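Local coordinates for CRS2 (Zea mays, PDB 1RYB), which facilitates the splicing of group IIB introns in chloroplasts as a complex with CAF1 or CAF2, and lacks peptidyl-tRNA hydrolase activity despite belonging to that family, at residues V70-V75 / T188-G193. Sequence-based numbering, arbitrary orientation. Where two conformers were deposited one is given.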
loop_
_atom_site.group_PDB
_atom_site.type_symbol
_atom_site.label_atom_id
_atom_site.label_comp_id
_atom_site.label_asym_id
_atom_site.label_seq_id
_atom_site.Cartn_x
_atom_site.Cartn_y
_atom_site.Cartn_z
ATOM N N VAL A 70 17.869 6.702 3.568
ATOM C CA VAL A 70 17.495 5.326 3.250
ATOM C C VAL A 70 17.019 5.228 1.803
ATOM O O VAL A 70 16.091 5.897 1.394
ATOM C CB VAL A 70 16.315 4.819 4.193
ATOM C CG1 VAL A 70 16.033 3.313 4.031
ATOM C CG2 VAL A 70 16.654 5.147 5.646
ATOM N N PRO A 71 17.616 4.366 1.089
ATOM C CA PRO A 71 17.189 4.114 -0.316
ATOM C C PRO A 71 15.848 3.359 -0.281
ATOM O O PRO A 71 15.649 2.402 0.495
ATOM C CB PRO A 71 18.257 3.193 -0.887
ATOM C CG PRO A 71 19.354 3.074 0.161
ATOM C CD PRO A 71 18.855 3.630 1.487
ATOM N N VAL A 72 14.946 3.739 -1.156
ATOM C CA VAL A 72 13.689 3.016 -1.205
ATOM C C VAL A 72 13.265 2.865 -2.659
ATOM O O VAL A 72 13.665 3.651 -3.565
ATOM C CB VAL A 72 12.567 3.851 -0.488
ATOM C CG1 VAL A 72 12.930 4.245 0.942
ATOM C CG2 VAL A 72 12.162 5.140 -1.249
ATOM N N LEU A 73 12.377 1.915 -2.870
ATOM C CA LEU A 73 11.674 1.896 -4.145
ATOM C C LEU A 73 10.200 2.033 -3.854
ATOM O O LEU A 73 9.759 1.578 -2.821
ATOM C CB LEU A 73 12.031 0.762 -5.081
ATOM C CG LEU A 73 11.901 -0.626 -4.565
ATOM C CD1 LEU A 73 11.588 -1.505 -5.769
ATOM C CD2 LEU A 73 13.229 -1.124 -4.007
ATOM N N VAL A 74 9.490 2.801 -4.644
ATOM C CA VAL A 74 8.052 2.976 -4.469
ATOM C C VAL A 74 7.391 2.295 -5.613
ATOM O O VAL A 74 7.770 2.525 -6.692
ATOM C CB VAL A 74 7.589 4.447 -4.286
ATOM C CG1 VAL A 74 8.114 5.026 -2.976
ATOM C CG2 VAL A 74 8.006 5.285 -5.435
ATOM N N VAL A 75 6.424 1.418 -5.365
ATOM C CA VAL A 75 5.913 0.545 -6.414
ATOM C C VAL A 75 4.378 0.466 -6.461
ATOM O O VAL A 75 3.755 0.398 -5.421
ATOM C CB VAL A 75 6.378 -0.875 -6.020
ATOM C CG1 VAL A 75 5.847 -1.955 -6.962
ATOM C CG2 VAL A 75 7.865 -0.988 -5.859
ATOM N N THR A 188 8.527 8.021 9.090
ATOM C CA THR A 188 9.005 7.645 10.445
ATOM C C THR A 188 9.296 6.172 10.558
ATOM O O THR A 188 10.343 5.769 11.064
ATOM C CB THR A 188 7.987 8.041 11.542
ATOM O OG1 THR A 188 7.854 9.460 11.491
ATOM C CG2 THR A 188 8.531 7.589 12.942
ATOM N N LEU A 189 8.392 5.335 10.079
ATOM C CA LEU A 189 8.706 3.922 10.099
ATOM C C LEU A 189 10.001 3.614 9.406
ATOM O O LEU A 189 10.792 2.824 9.879
ATOM C CB LEU A 189 7.541 3.109 9.443
ATOM C CG LEU A 189 7.848 1.643 9.159
ATOM C CD1 LEU A 189 7.845 0.861 10.459
ATOM C CD2 LEU A 189 6.799 1.094 8.222
ATOM N N VAL A 190 10.170 4.127 8.205
ATOM C CA VAL A 190 11.378 3.867 7.407
ATOM C C VAL A 190 12.643 4.398 8.064
ATOM O O VAL A 190 13.622 3.686 8.142
ATOM C CB VAL A 190 11.202 4.483 6.055
ATOM C CG1 VAL A 190 12.528 4.427 5.268
ATOM C CG2 VAL A 190 10.053 3.719 5.355
ATOM N N LEU A 191 12.620 5.637 8.602
ATOM C CA LEU A 191 13.809 6.184 9.300
ATOM C C LEU A 191 14.199 5.576 10.674
ATOM O O LEU A 191 15.386 5.475 11.050
ATOM C CB LEU A 191 13.701 7.710 9.398
ATOM C CG LEU A 191 13.539 8.354 8.044
ATOM C CD1 LEU A 191 13.296 9.857 8.151
ATOM C CD2 LEU A 191 14.802 8.080 7.234
ATOM N N LYS A 192 13.215 5.210 11.478
ATOM C CA LYS A 192 13.467 4.739 12.821
ATOM C C LYS A 192 14.329 3.525 12.954
ATOM O O LYS A 192 14.941 3.320 14.019
ATOM C CB LYS A 192 12.238 4.673 13.745
ATOM C CG LYS A 192 11.276 3.535 13.413
ATOM C CD LYS A 192 10.117 3.332 14.431
ATOM C CE LYS A 192 9.267 2.103 14.082
ATOM N NZ LYS A 192 10.015 0.829 14.235
ATOM N N GLY A 193 14.354 2.735 11.901
ATOM C CA GLY A 193 15.189 1.540 11.850
ATOM C C GLY A 193 14.728 0.572 12.909
ATOM O O GLY A 193 13.523 0.480 13.079
#
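Val190, on the last turn of helix 169-192, lays one methyl against two valines of strand 70-77. Its CG1 lies anti to the backbone N (chi1 171°), which carries that methyl out to the strand, where it sits 3.9 Å from CG1 of Val70 and, more loosely, 4.3 Å from CG1 of Val72. The two valines are alternate residues of the strand, so both point to the helix. One residue further on, Leu191 leaves the helix at a flank, and of its two methyl branches CD2 makes the contact, 3.8 Å from CG2 of Val70. CG1 and CB of Val70 thus face Val190, while CG2 faces Leu191. No hydrogen bond crosses; this is purely apolar packing, buried at Val72 and Val190 and opening to solvent at Leu191. Trp18 of strand 18-22 also touches Val70, and Ile67 of strand 60-67 touches both Val72 and Leu191, extending the apolar patch over neighbouring strands. The axes of 70-75 and 188-192 approach to 9.8 Å, with 136° between their N-to-C directions. The C-terminal end of a long helix here packs across one face of the mixed sheet, in the alpha/beta fold of the peptidyl-tRNA hydrolase family.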